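Local atomic coordinates of Non-reducing end alpha-L-arabinofuranosidase BoGH43B (Bacteroides ovatus, PDB entry 5JOZ), a protein that hydrolyses terminal non-reducing alpha-L-arabinofuranoside residues from the side branches of xyloglucan, turning its S units into X units. Residues A[104-109]-A[113-118]; A[137-142]-A[147-152]; A[231-236]-A[269-274]; A[324-329]-A[390-395]. All blocks are in the same frame, centred on the assembly; numbering follows the deposited sequence.

Contact 1: A[104-109]-A[113-118]; sequences YVTAKN and PWSDPV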
loop_
_atom_site.group_PDB
_atom_site.type_symbol
_atom_site.label_atom_id
_atom_site.label_comp_id
_atom_site.label_asym_id
_atom_site.label_seq_id
_atom_site.Cartn_x
_atom_site.Cartn_y
_atom_site.Cartn_z
ATOM N N TYR A 104 8.989 -2.697 16.027
ATOM C CA TYR A 104 9.807 -1.936 15.100
ATOM C C TYR A 104 10.980 -2.739 14.580
ATOM O O TYR A 104 11.358 -3.746 15.164
ATOM C CB TYR A 104 10.258 -0.574 15.678
ATOM C CG TYR A 104 11.229 -0.588 16.844
ATOM C CD1 TYR A 104 10.769 -0.680 18.155
ATOM C CD2 TYR A 104 12.610 -0.453 16.640
ATOM C CE1 TYR A 104 11.650 -0.676 19.232
ATOM C CE2 TYR A 104 13.502 -0.448 17.715
ATOM C CZ TYR A 104 13.012 -0.561 19.011
ATOM O OH TYR A 104 13.871 -0.560 20.091
ATOM N N VAL A 105 11.537 -2.267 13.461
ATOM C CA VAL A 105 12.730 -2.828 12.832
ATOM C C VAL A 105 13.675 -1.688 12.486
ATOM O O VAL A 105 13.231 -0.561 12.297
ATOM C CB VAL A 105 12.399 -3.633 11.544
ATOM C CG1 VAL A 105 11.681 -4.924 11.892
ATOM C CG2 VAL A 105 11.567 -2.823 10.560
ATOM N N THR A 106 14.966 -2.002 12.374
ATOM C CA THR A 106 16.016 -1.006 12.176
ATOM C C THR A 106 16.946 -1.345 11.016
ATOM O O THR A 106 17.040 -2.490 10.607
ATOM C CB THR A 106 16.901 -0.818 13.450
ATOM O OG1 THR A 106 17.711 -1.975 13.684
ATOM C CG2 THR A 106 16.045 -0.537 14.676
ATOM N N ALA A 107 17.646 -0.335 10.508
ATOM C CA ALA A 107 18.604 -0.527 9.417
ATOM C C ALA A 107 19.635 0.601 9.336
ATOM O O ALA A 107 19.368 1.731 9.738
ATOM C CB ALA A 107 17.861 -0.639 8.092
ATOM N N LYS A 108 20.815 0.277 8.817
ATOM C CA LYS A 108 21.816 1.282 8.461
ATOM C C LYS A 108 21.517 1.796 7.050
ATOM O O LYS A 108 21.626 2.983 6.787
ATOM C CB LYS A 108 23.232 0.687 8.543
ATOM N N ASN A 109 21.135 0.881 6.154
ATOM C CA ASN A 109 20.774 1.185 4.771
ATOM C C ASN A 109 19.243 1.048 4.655
ATOM O O ASN A 109 18.699 -0.028 4.926
ATOM C CB ASN A 109 21.475 0.180 3.847
ATOM C CG ASN A 109 21.479 0.601 2.378
ATOM O OD1 ASN A 109 20.521 1.171 1.846
ATOM N ND2 ASN A 109 22.570 0.297 1.708
ATOM N N PRO A 113 19.706 -4.570 4.533
ATOM C CA PRO A 113 18.721 -5.386 5.249
ATOM C C PRO A 113 18.175 -4.738 6.526
ATOM O O PRO A 113 18.892 -3.992 7.202
ATOM C CB PRO A 113 19.542 -6.621 5.630
ATOM C CG PRO A 113 20.924 -6.077 5.850
ATOM C CD PRO A 113 21.084 -5.069 4.747
ATOM N N TRP A 114 16.921 -5.039 6.855
ATOM C CA TRP A 114 16.327 -4.612 8.119
ATOM C C TRP A 114 16.417 -5.737 9.142
ATOM O O TRP A 114 16.449 -6.905 8.781
ATOM C CB TRP A 114 14.866 -4.212 7.922
ATOM C CG TRP A 114 14.700 -2.952 7.095
ATOM C CD1 TRP A 114 14.751 -2.850 5.735
ATOM C CD2 TRP A 114 14.451 -1.631 7.584
ATOM N NE1 TRP A 114 14.556 -1.552 5.351
ATOM C CE2 TRP A 114 14.365 -0.782 6.460
ATOM C CE3 TRP A 114 14.299 -1.083 8.866
ATOM C CZ2 TRP A 114 14.134 0.595 6.575
ATOM C CZ3 TRP A 114 14.064 0.280 8.985
ATOM C CH2 TRP A 114 13.980 1.108 7.840
ATOM N N SER A 115 16.418 -5.370 10.418
ATOM C CA SER A 115 16.443 -6.332 11.518
ATOM C C SER A 115 15.145 -7.140 11.663
ATOM O O SER A 115 14.111 -6.843 11.025
ATOM C CB SER A 115 16.696 -5.596 12.843
ATOM O OG SER A 115 15.555 -4.843 13.248
ATOM N N ASP A 116 15.209 -8.146 12.541
ATOM C CA ASP A 116 14.023 -8.862 13.024
ATOM C C ASP A 116 13.238 -7.901 13.915
ATOM O O ASP A 116 13.775 -6.873 14.317
ATOM C CB ASP A 116 14.441 -10.134 13.780
ATOM C CG ASP A 116 15.060 -11.200 12.860
ATOM O OD1 ASP A 116 14.964 -11.090 11.615
ATOM O OD2 ASP A 116 15.640 -12.168 13.393
ATOM N N PRO A 117 11.961 -8.210 14.212
ATOM C CA PRO A 117 11.183 -7.235 14.980
ATOM C C PRO A 117 11.578 -7.159 16.454
ATOM O O PRO A 117 11.925 -8.166 17.075
ATOM C CB PRO A 117 9.738 -7.723 14.852
ATOM C CG PRO A 117 9.788 -9.090 14.284
ATOM C CD PRO A 117 11.198 -9.442 13.928
ATOM N N VAL A 118 11.540 -5.944 16.978
ATOM C CA VAL A 118 11.598 -5.686 18.399
ATOM C C VAL A 118 10.151 -5.437 18.816
ATOM O O VAL A 118 9.578 -4.374 18.533
ATOM C CB VAL A 118 12.501 -4.476 18.702
ATOM C CG1 VAL A 118 12.489 -4.156 20.194
ATOM C CG2 VAL A 118 13.923 -4.746 18.202
HETATM O O HOH W 1 21.069 -1.971 7.022
#
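Tyr-104 and Val-118 form an antiparallel hydrogen-bonded pair, Val-118 N lying 2.9 Å from Tyr-104 O in an almost straight bond, while 113-117 approaches as an irregular loop that becomes strand 118-119 at Val-118. On the pair, the two side chains lie side by side, and Val-118 CB sits over one face of the Tyr-104 ring, 4.0 Å from its centroid, while the phenol oxygen bonds to the carbonyl of Pro-154. Further along, a side chain takes over a backbone role: Ser-115 OG receives the N-H of Thr-106 at 3.0 Å, because chi1 of 72° sets the hydroxyl between its own N and carbonyl carbon, and the same OG donates to Asp-116 O. Ser-115 N returns the bond to Thr-106 O. This is the outer edge of one four-stranded blade of the five-bladed beta-propeller of family 43, where the short strand 118-119 comes last. The Trp-114 indole crosses Val-105 at about a right angle, with Val-105 CG2 3.7 Å from Trp-114 CE3, and Ala-107 CB stands over its face, 3.7 Å from the centroid of the six-membered ring. A water joins Asn-109 N to Pro-113 O.

Contact 2: A[137-142]-A[147-152]; sequences YFLSPD and FLLGVM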
loop_
_atom_site.group_PDB
_atom_site.type_symbol
_atom_site.label_atom_id
_atom_site.label_comp_id
_atom_site.label_asym_id
_atom_site.label_seq_id
_atom_site.Cartn_x
_atom_site.Cartn_y
_atom_site.Cartn_z
ATOM N N TYR A 137 10.664 8.981 21.913
ATOM C CA TYR A 137 9.260 9.048 22.332
ATOM C C TYR A 137 8.396 8.068 21.544
ATOM O O TYR A 137 8.621 7.861 20.359
ATOM C CB TYR A 137 8.696 10.471 22.182
ATOM C CG TYR A 137 9.189 11.418 23.235
ATOM C CD1 TYR A 137 8.493 11.577 24.428
ATOM C CD2 TYR A 137 10.350 12.166 23.043
ATOM C CE1 TYR A 137 8.952 12.440 25.410
ATOM C CE2 TYR A 137 10.807 13.044 24.019
ATOM C CZ TYR A 137 10.105 13.165 25.199
ATOM O OH TYR A 137 10.538 14.023 26.170
ATOM N N PHE A 138 7.415 7.479 22.224
ATOM C CA PHE A 138 6.435 6.563 21.632
ATOM C C PHE A 138 5.099 7.216 21.907
ATOM O O PHE A 138 4.769 7.452 23.062
ATOM C CB PHE A 138 6.506 5.171 22.288
ATOM C CG PHE A 138 5.428 4.196 21.834
ATOM C CD1 PHE A 138 4.132 4.245 22.371
ATOM C CD2 PHE A 138 5.722 3.191 20.910
ATOM C CE1 PHE A 138 3.151 3.343 21.971
ATOM C CE2 PHE A 138 4.740 2.281 20.501
ATOM C CZ PHE A 138 3.451 2.356 21.032
ATOM N N LEU A 139 4.354 7.516 20.844
ATOM C CA LEU A 139 3.028 8.074 20.941
ATOM C C LEU A 139 2.076 7.113 20.219
ATOM O O LEU A 139 2.375 6.655 19.112
ATOM C CB LEU A 139 3.032 9.469 20.323
ATOM C CG LEU A 139 1.723 10.259 20.244
ATOM C CD1 LEU A 139 1.200 10.629 21.620
ATOM C CD2 LEU A 139 1.921 11.510 19.404
ATOM N N SER A 140 0.960 6.779 20.858
ATOM C CA SER A 140 -0.085 6.004 20.218
ATOM C C SER A 140 -1.447 6.391 20.768
ATOM O O SER A 140 -1.522 6.911 21.882
ATOM C CB SER A 140 0.140 4.518 20.455
ATOM O OG SER A 140 -0.274 4.148 21.763
ATOM N N PRO A 141 -2.528 6.137 19.999
ATOM C CA PRO A 141 -3.869 6.174 20.568
ATOM C C PRO A 141 -4.118 4.945 21.416
ATOM O O PRO A 141 -3.410 3.954 21.260
ATOM C CB PRO A 141 -4.785 6.171 19.343
ATOM C CG PRO A 141 -4.000 5.501 18.279
ATOM C CD PRO A 141 -2.556 5.816 18.564
ATOM N N ASP A 142 -5.115 5.011 22.297
ATOM C CA ASP A 142 -5.423 3.908 23.219
ATOM C C ASP A 142 -6.720 3.148 22.893
ATOM O O ASP A 142 -7.191 2.358 23.714
ATOM C CB ASP A 142 -5.382 4.398 24.685
ATOM C CG ASP A 142 -6.649 5.138 25.130
ATOM O OD1 ASP A 142 -7.393 5.683 24.291
ATOM O OD2 ASP A 142 -6.894 5.173 26.355
ATOM N N PHE A 147 -4.617 9.833 23.655
ATOM C CA PHE A 147 -3.252 9.601 23.143
ATOM C C PHE A 147 -2.282 9.346 24.293
ATOM O O PHE A 147 -2.318 10.061 25.289
ATOM C CB PHE A 147 -2.757 10.785 22.318
ATOM C CG PHE A 147 -3.577 11.053 21.098
ATOM C CD1 PHE A 147 -3.767 10.058 20.141
ATOM C CD2 PHE A 147 -4.158 12.298 20.891
ATOM C CE1 PHE A 147 -4.537 10.289 19.009
ATOM C CE2 PHE A 147 -4.928 12.542 19.756
ATOM C CZ PHE A 147 -5.117 11.535 18.815
ATOM N N LEU A 148 -1.420 8.338 24.135
ATOM C CA LEU A 148 -0.504 7.887 25.190
ATOM C C LEU A 148 0.919 8.173 24.786
ATOM O O LEU A 148 1.331 7.806 23.693
ATOM C CB LEU A 148 -0.647 6.386 25.417
ATOM C CG LEU A 148 -2.053 5.886 25.723
ATOM C CD1 LEU A 148 -2.047 4.368 25.835
ATOM C CD2 LEU A 148 -2.619 6.530 26.979
ATOM N N LEU A 149 1.668 8.828 25.662
ATOM C CA LEU A 149 3.078 9.104 25.427
ATOM C C LEU A 149 3.930 8.294 26.408
ATOM O O LEU A 149 3.528 8.077 27.550
ATOM C CB LEU A 149 3.363 10.593 25.601
ATOM C CG LEU A 149 4.721 11.084 25.090
ATOM C CD1 LEU A 149 4.842 10.982 23.567
ATOM C CD2 LEU A 149 4.935 12.520 25.548
ATOM N N GLY A 150 5.103 7.868 25.943
ATOM C CA GLY A 150 6.087 7.133 26.744
ATOM C C GLY A 150 7.483 7.339 26.162
ATOM O O GLY A 150 7.639 7.970 25.109
ATOM N N VAL A 151 8.499 6.833 26.856
ATOM C CA VAL A 151 9.887 6.919 26.395
ATOM C C VAL A 151 10.425 5.506 26.349
ATOM O O VAL A 151 10.047 4.663 27.157
ATOM C CB VAL A 151 10.752 7.829 27.295
ATOM C CG1 VAL A 151 12.156 8.013 26.714
ATOM C CG2 VAL A 151 10.076 9.185 27.455
ATOM N N MET A 152 11.304 5.266 25.388
ATOM C CA MET A 152 11.671 3.932 24.968
ATOM C C MET A 152 13.186 3.878 24.783
ATOM O O MET A 152 13.799 4.850 24.333
ATOM C CB MET A 152 10.934 3.635 23.654
ATOM C CG MET A 152 10.755 2.172 23.286
ATOM S SD MET A 152 9.756 1.990 21.788
ATOM C CE MET A 152 8.192 1.447 22.467
#
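Tyr-137 and Leu-149 cross obliquely on one face of a two-stranded antiparallel hairpin, the leucine spreading both methyls along one side of the phenol ring: CD1 and CD2 of Leu-149 each come to 3.8 Å from Tyr-137 CD1. Val-151, alongside the tyrosine and pointing the same way, adds its CG2 at 4.0 Å from Tyr-137 CE1. Leu-149 swings its methyls toward the neighbouring strand because its CG lies anti to the backbone N (chi1 -167°). Were Leu-149 an alanine, the Tyr-137 ring would probably lose both methyls and be held less firmly on that side. Toward the turn, Phe-147 lays CD1 against Pro-141 CB, a proline close to Asp-126 and Glu-176, the inferred pKa modulator and proton donor. To the face of Phe-138 and Leu-148 reach Met-152 and Asp-142: Met-152 CE comes to 3.4 Å from Phe-138 CD2, its SD lies obliquely 5.5 Å from that ring's centroid as a Met-aromatic contact, and Asp-142 CB meets Leu-148 CD1. Backbone bonds pair Phe-138 with Gly-150 and Ser-140 with Leu-148. The N-H and C=O groups of those two pairs are thus satisfied within the hairpin, whose faces present mostly hydrocarbon and aromatic surface.

Contact 3: A[231-236]-A[269-274]; sequences HPFQAI and ETFLAP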
loop_
_atom_site.group_PDB
_atom_site.type_symbol
_atom_site.label_atom_id
_atom_site.label_comp_id
_atom_site.label_asym_id
_atom_site.label_seq_id
_atom_site.Cartn_x
_atom_site.Cartn_y
_atom_site.Cartn_z
ATOM N N HIS A 231 -14.442 18.448 -5.084
ATOM C CA HIS A 231 -13.009 18.211 -5.318
ATOM C C HIS A 231 -12.700 16.766 -5.757
ATOM O O HIS A 231 -13.284 15.828 -5.216
ATOM C CB HIS A 231 -12.167 18.577 -4.080
ATOM C CG HIS A 231 -10.766 18.973 -4.420
ATOM N ND1 HIS A 231 -9.733 18.066 -4.467
ATOM C CD2 HIS A 231 -10.237 20.161 -4.800
ATOM C CE1 HIS A 231 -8.622 18.676 -4.836
ATOM N NE2 HIS A 231 -8.899 19.950 -5.038
ATOM N N PRO A 232 -11.791 16.586 -6.749
ATOM C CA PRO A 232 -11.450 15.221 -7.211
ATOM C C PRO A 232 -10.733 14.331 -6.173
ATOM O O PRO A 232 -10.770 13.115 -6.301
ATOM C CB PRO A 232 -10.532 15.474 -8.427
ATOM C CG PRO A 232 -9.974 16.835 -8.213
ATOM C CD PRO A 232 -11.078 17.611 -7.541
ATOM N N PHE A 233 -10.046 14.939 -5.208
ATOM C CA PHE A 233 -9.499 14.240 -4.021
ATOM C C PHE A 233 -10.385 14.335 -2.780
ATOM O O PHE A 233 -10.848 15.417 -2.428
ATOM C CB PHE A 233 -8.140 14.803 -3.628
ATOM C CG PHE A 233 -7.176 14.968 -4.758
ATOM C CD1 PHE A 233 -7.171 14.106 -5.869
ATOM C CD2 PHE A 233 -6.210 15.959 -4.685
ATOM C CE1 PHE A 233 -6.250 14.264 -6.889
ATOM C CE2 PHE A 233 -5.287 16.114 -5.699
ATOM C CZ PHE A 233 -5.310 15.274 -6.807
ATOM N N GLN A 234 -10.560 13.208 -2.096
ATOM C CA GLN A 234 -11.451 13.101 -0.942
ATOM C C GLN A 234 -10.791 12.225 0.154
ATOM O O GLN A 234 -9.726 11.639 -0.071
ATOM C CB GLN A 234 -12.805 12.535 -1.409
ATOM C CG GLN A 234 -14.054 13.149 -0.771
ATOM C CD GLN A 234 -14.236 14.650 -1.008
ATOM O OE1 GLN A 234 -14.065 15.161 -2.119
ATOM N NE2 GLN A 234 -14.618 15.355 0.046
ATOM N N ALA A 235 -11.408 12.177 1.337
ATOM C CA ALA A 235 -10.888 11.437 2.507
ATOM C C ALA A 235 -9.406 11.696 2.795
ATOM O O ALA A 235 -8.640 10.773 3.093
ATOM C CB ALA A 235 -11.150 9.937 2.367
ATOM N N ILE A 236 -9.027 12.967 2.698
ATOM C CA ILE A 236 -7.661 13.409 2.930
ATOM C C ILE A 236 -7.392 13.377 4.448
ATOM O O ILE A 236 -8.205 13.836 5.245
ATOM C CB ILE A 236 -7.440 14.812 2.312
ATOM C CG1 ILE A 236 -7.347 14.713 0.783
ATOM C CG2 ILE A 236 -6.213 15.506 2.889
ATOM C CD1 ILE A 236 -6.027 14.179 0.253
ATOM N N GLU A 269 -4.092 6.566 -1.721
ATOM C CA GLU A 269 -2.840 6.961 -2.349
ATOM C C GLU A 269 -2.174 8.063 -1.511
ATOM O O GLU A 269 -2.774 8.570 -0.566
ATOM C CB GLU A 269 -3.151 7.428 -3.776
ATOM C CG GLU A 269 -3.737 6.294 -4.606
ATOM C CD GLU A 269 -4.287 6.717 -5.955
ATOM O OE1 GLU A 269 -5.371 7.335 -5.984
ATOM O OE2 GLU A 269 -3.659 6.382 -6.988
ATOM N N THR A 270 -0.947 8.431 -1.881
ATOM C CA THR A 270 -0.134 9.371 -1.127
ATOM C C THR A 270 -0.050 10.718 -1.828
ATOM O O THR A 270 0.242 10.791 -3.008
ATOM C CB THR A 270 1.277 8.808 -0.906
ATOM O OG1 THR A 270 1.196 7.652 -0.071
ATOM C CG2 THR A 270 2.191 9.828 -0.227
ATOM N N PHE A 271 -0.254 11.777 -1.054
ATOM C CA PHE A 271 -0.344 13.144 -1.536
ATOM C C PHE A 271 0.715 14.005 -0.850
ATOM O O PHE A 271 1.278 13.623 0.184
ATOM C CB PHE A 271 -1.740 13.706 -1.243
ATOM C CG PHE A 271 -2.846 13.019 -2.004
ATOM C CD1 PHE A 271 -3.321 11.779 -1.603
ATOM C CD2 PHE A 271 -3.405 13.614 -3.132
ATOM C CE1 PHE A 271 -4.330 11.139 -2.309
ATOM C CE2 PHE A 271 -4.412 12.987 -3.843
ATOM C CZ PHE A 271 -4.882 11.745 -3.430
ATOM N N LEU A 272 0.960 15.174 -1.435
ATOM C CA LEU A 272 1.962 16.131 -0.955
ATOM C C LEU A 272 1.332 17.513 -0.905
ATOM O O LEU A 272 0.707 17.938 -1.883
ATOM C CB LEU A 272 3.157 16.151 -1.912
ATOM C CG LEU A 272 4.359 17.037 -1.561
ATOM C CD1 LEU A 272 4.979 16.605 -0.232
ATOM C CD2 LEU A 272 5.388 16.943 -2.672
ATOM N N ALA A 273 1.479 18.213 0.220
ATOM C CA ALA A 273 0.973 19.582 0.329
ATOM C C ALA A 273 1.907 20.487 1.143
ATOM O O ALA A 273 2.491 20.037 2.125
ATOM C CB ALA A 273 -0.426 19.574 0.927
ATOM N N PRO A 274 2.044 21.765 0.736
ATOM C CA PRO A 274 2.839 22.706 1.498
ATOM C C PRO A 274 2.099 23.132 2.763
ATOM O O PRO A 274 0.885 23.321 2.734
ATOM C CB PRO A 274 2.994 23.886 0.538
ATOM C CG PRO A 274 1.730 23.876 -0.258
ATOM C CD PRO A 274 1.304 22.440 -0.353
#
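Within the last four-stranded blade of the catalytic beta-propeller, the segment that leads into the first, inner strand of the blade, 234-243, sends Phe-233 and Ile-236 toward strand 269-277, which lies two places across the sheet. With Phe-271 these two make the contact, with no hydrogen bond between the segments and their nearest CA atoms, those of Ile-236 and Phe-271, 8.6 Å apart. The two phenylalanines form a T-shaped pair: the edge of Phe-271 is directed at the face of Phe-233, with centroids 4.7 Å apart and planes at 64°. Phe-271 CE2 is the probing atom, lying over the centre of the Phe-233 ring and approaching Phe-233 CG to 3.5 Å. Ile-236 completes the group from another direction, its CD1 lying over a face of the Phe-271 ring, a CH-pi contact 4.1 Å from the centroid, so that Phe-271 gives its edge to one partner and a face to the other. In both phenylalanines CG is anti to the carbonyl carbon, and in Phe-271 chi1 of -66° carries the ring out from its strand to this meeting point. With a serine in place of Phe-233, the CE2 edge of Phe-271 would probably lose the aromatic face it points into, leaving a gap and the Phe-271 ring less fixed in its rotation. Phe-233 N donates to His-231 ND1 at 3.2 Å. The chain then turns a corner at Ala-235. Strand 249-256 runs between the two partner strands: Phe-271 pairs through its backbone with Cys-253, and Ile-236 also packs on Cys-253.

Contact 4: A[324-329]-A[390-395]; sequences TFIRNP and VVRADD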
loop_
_atom_site.group_PDB
_atom_site.type_symbol
_atom_site.label_atom_id
_atom_site.label_comp_id
_atom_site.label_asym_id
_atom_site.label_seq_id
_atom_site.Cartn_x
_atom_site.Cartn_y
_atom_site.Cartn_z
ATOM N N THR A 324 4.543 -8.580 -5.719
ATOM C CA THR A 324 3.939 -8.677 -4.400
ATOM C C THR A 324 3.162 -9.990 -4.231
ATOM O O THR A 324 2.460 -10.430 -5.145
ATOM C CB THR A 324 2.978 -7.482 -4.179
ATOM O OG1 THR A 324 3.616 -6.270 -4.597
ATOM C CG2 THR A 324 2.622 -7.350 -2.729
ATOM N N PHE A 325 3.270 -10.567 -3.033
ATOM C CA PHE A 325 2.646 -11.843 -2.667
ATOM C C PHE A 325 1.542 -11.640 -1.638
ATOM O O PHE A 325 1.490 -10.604 -0.978
ATOM C CB PHE A 325 3.703 -12.772 -2.067
ATOM C CG PHE A 325 4.857 -13.016 -2.967
ATOM C CD1 PHE A 325 5.923 -12.108 -3.018
ATOM C CD2 PHE A 325 4.891 -14.137 -3.780
ATOM C CE1 PHE A 325 7.002 -12.312 -3.876
ATOM C CE2 PHE A 325 5.971 -14.354 -4.633
ATOM C CZ PHE A 325 7.020 -13.439 -4.683
ATOM N N ILE A 326 0.676 -12.641 -1.504
ATOM C CA ILE A 326 -0.351 -12.684 -0.459
ATOM C C ILE A 326 0.159 -13.505 0.747
ATOM O O ILE A 326 0.444 -14.699 0.612
ATOM C CB ILE A 326 -1.654 -13.294 -0.990
ATOM C CG1 ILE A 326 -2.186 -12.464 -2.181
ATOM C CG2 ILE A 326 -2.678 -13.356 0.136
ATOM C CD1 ILE A 326 -3.400 -13.039 -2.890
ATOM N N ARG A 327 0.276 -12.857 1.911
ATOM C CA ARG A 327 0.818 -13.472 3.149
ATOM C C ARG A 327 2.230 -14.015 2.921
ATOM O O ARG A 327 2.928 -13.471 2.074
ATOM C CB ARG A 327 -0.157 -14.503 3.705
ATOM C CG ARG A 327 -1.554 -13.919 3.858
ATOM C CD ARG A 327 -2.481 -14.802 4.678
ATOM N NE ARG A 327 -3.840 -14.267 4.648
ATOM C CZ ARG A 327 -4.668 -14.350 3.604
ATOM N NH1 ARG A 327 -4.315 -15.007 2.498
ATOM N NH2 ARG A 327 -5.877 -13.795 3.671
ATOM N N ASN A 328 2.664 -15.050 3.647
ATOM C CA ASN A 328 4.046 -15.544 3.552
ATOM C C ASN A 328 4.248 -16.603 2.440
ATOM O O ASN A 328 3.832 -17.752 2.595
ATOM C CB ASN A 328 4.480 -16.105 4.899
ATOM C CG ASN A 328 4.439 -15.051 5.994
ATOM O OD1 ASN A 328 3.588 -15.087 6.889
ATOM N ND2 ASN A 328 5.340 -14.085 5.906
ATOM N N PRO A 329 4.889 -16.218 1.315
ATOM C CA PRO A 329 5.006 -17.148 0.204
ATOM C C PRO A 329 6.067 -18.236 0.415
ATOM O O PRO A 329 7.191 -17.938 0.804
ATOM C CB PRO A 329 5.403 -16.230 -0.965
ATOM C CG PRO A 329 6.206 -15.168 -0.312
ATOM C CD PRO A 329 5.474 -14.906 0.973
ATOM N N VAL A 390 -5.190 -12.142 -12.599
ATOM C CA VAL A 390 -6.279 -11.852 -11.671
ATOM C C VAL A 390 -6.295 -10.368 -11.298
ATOM O O VAL A 390 -5.240 -9.767 -11.058
ATOM C CB VAL A 390 -6.173 -12.725 -10.397
ATOM C CG1 VAL A 390 -7.230 -12.336 -9.356
ATOM C CG2 VAL A 390 -6.316 -14.193 -10.780
ATOM N N VAL A 391 -7.501 -9.801 -11.278
ATOM C CA VAL A 391 -7.774 -8.502 -10.692
ATOM C C VAL A 391 -8.291 -8.842 -9.307
ATOM O O VAL A 391 -9.384 -9.393 -9.170
ATOM C CB VAL A 391 -8.836 -7.720 -11.505
ATOM C CG1 VAL A 391 -9.089 -6.354 -10.901
ATOM C CG2 VAL A 391 -8.400 -7.576 -12.961
ATOM N N ARG A 392 -7.486 -8.553 -8.288
ATOM C CA ARG A 392 -7.834 -8.870 -6.912
ATOM C C ARG A 392 -8.190 -7.603 -6.186
ATOM O O ARG A 392 -7.449 -6.636 -6.260
ATOM C CB ARG A 392 -6.660 -9.532 -6.192
ATOM C CG ARG A 392 -6.744 -9.553 -4.656
ATOM C CD ARG A 392 -5.503 -10.249 -4.129
ATOM N NE ARG A 392 -5.440 -10.291 -2.672
ATOM C CZ ARG A 392 -6.091 -11.161 -1.902
ATOM N NH1 ARG A 392 -6.872 -12.116 -2.429
ATOM N NH2 ARG A 392 -5.946 -11.086 -0.583
ATOM N N ALA A 393 -9.322 -7.632 -5.479
ATOM C CA ALA A 393 -9.626 -6.663 -4.428
ATOM C C ALA A 393 -9.363 -7.300 -3.062
ATOM O O ALA A 393 -8.642 -6.746 -2.232
ATOM C CB ALA A 393 -11.060 -6.200 -4.551
ATOM N N ASP A 394 -9.939 -8.473 -2.838
ATOM C CA ASP A 394 -9.663 -9.263 -1.629
ATOM C C ASP A 394 -9.969 -10.747 -1.921
ATOM O O ASP A 394 -10.184 -11.109 -3.077
ATOM C CB ASP A 394 -10.426 -8.692 -0.403
ATOM C CG ASP A 394 -11.949 -8.680 -0.586
ATOM O OD1 ASP A 394 -12.497 -9.652 -1.123
ATOM O OD2 ASP A 394 -12.610 -7.696 -0.178
ATOM N N ASP A 395 -9.996 -11.587 -0.890
ATOM C CA ASP A 395 -10.228 -13.036 -1.063
ATOM C C ASP A 395 -11.615 -13.401 -1.604
ATOM O O ASP A 395 -11.785 -14.473 -2.163
ATOM C CB ASP A 395 -9.993 -13.788 0.266
ATOM C CG ASP A 395 -8.533 -13.747 0.727
ATOM O OD1 ASP A 395 -7.655 -13.398 -0.093
ATOM O OD2 ASP A 395 -8.258 -14.077 1.910
HETATM O O HOH W 2 -5.924 -15.573 0.065
#
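Arg-392 CG lies opposite its backbone N (chi1 163°), and an extended chain from CG to NE carries the guanidinium out to Ile-326, whose CD1 is likewise pushed forward by an extended chi2 of 174°; the two side chains come from opposite directions. Ile-326 CD1 lies over the centre of the guanidinium face, 3.4 Å from Arg-392 CZ, and Asp-394 CA covers the opposite face, so the flat group is sandwiched. Its edge is turned to Asp-395: Arg-392 NH1 and NH2 both hold the single oxygen OD1, at 2.8 Å from NH1 and 2.9 Å from NH2, in the guanidinium plane. Asp-395 OD2 is taken by Arg-327 NH2 at 3.0 Å, OD2 using its syn lone pair, the Arg-327 guanidinium and Asp-395 carboxylate planes 49° apart. One carboxylate is shared by two arginines, which probably helps keep Asp-395 ionised. Each arginine has further partners, Asp-356 and Cys-68 for Arg-327, Glu-34 and Tyr-35 for Arg-392. Since Glu-34, Tyr-35 and Cys-68 come from the catalytic part of the chain, the cluster also reaches beyond the concanavalin A-like domain. It is a buried salt-bridge network lying by the classic beta bulge of Ala-393 and Asp-394, beside strand 389-392 of that beta-sandwich.

Overall arrangement
From the N terminus the four contacts follow one another in series, each closing before the next opens, so none nests or crosses. Contact 1 closes a tight loop of three residues at a blade edge, and contact 2 a four-residue hairpin turn in the next blade; the two touch where Tyr-104 CE1 meets Met-152 SD, joining adjacent blades. Contact 3 spans a longer, 32-residue excursion within the last blade. Contact 4 closes the longest loop, 60 residues, inside the C-terminal concanavalin A-like domain, its centre about 26 Å from that of contact 3; because Arg-327 and Arg-392 also bond residues of the propeller region, it ties the two domains together.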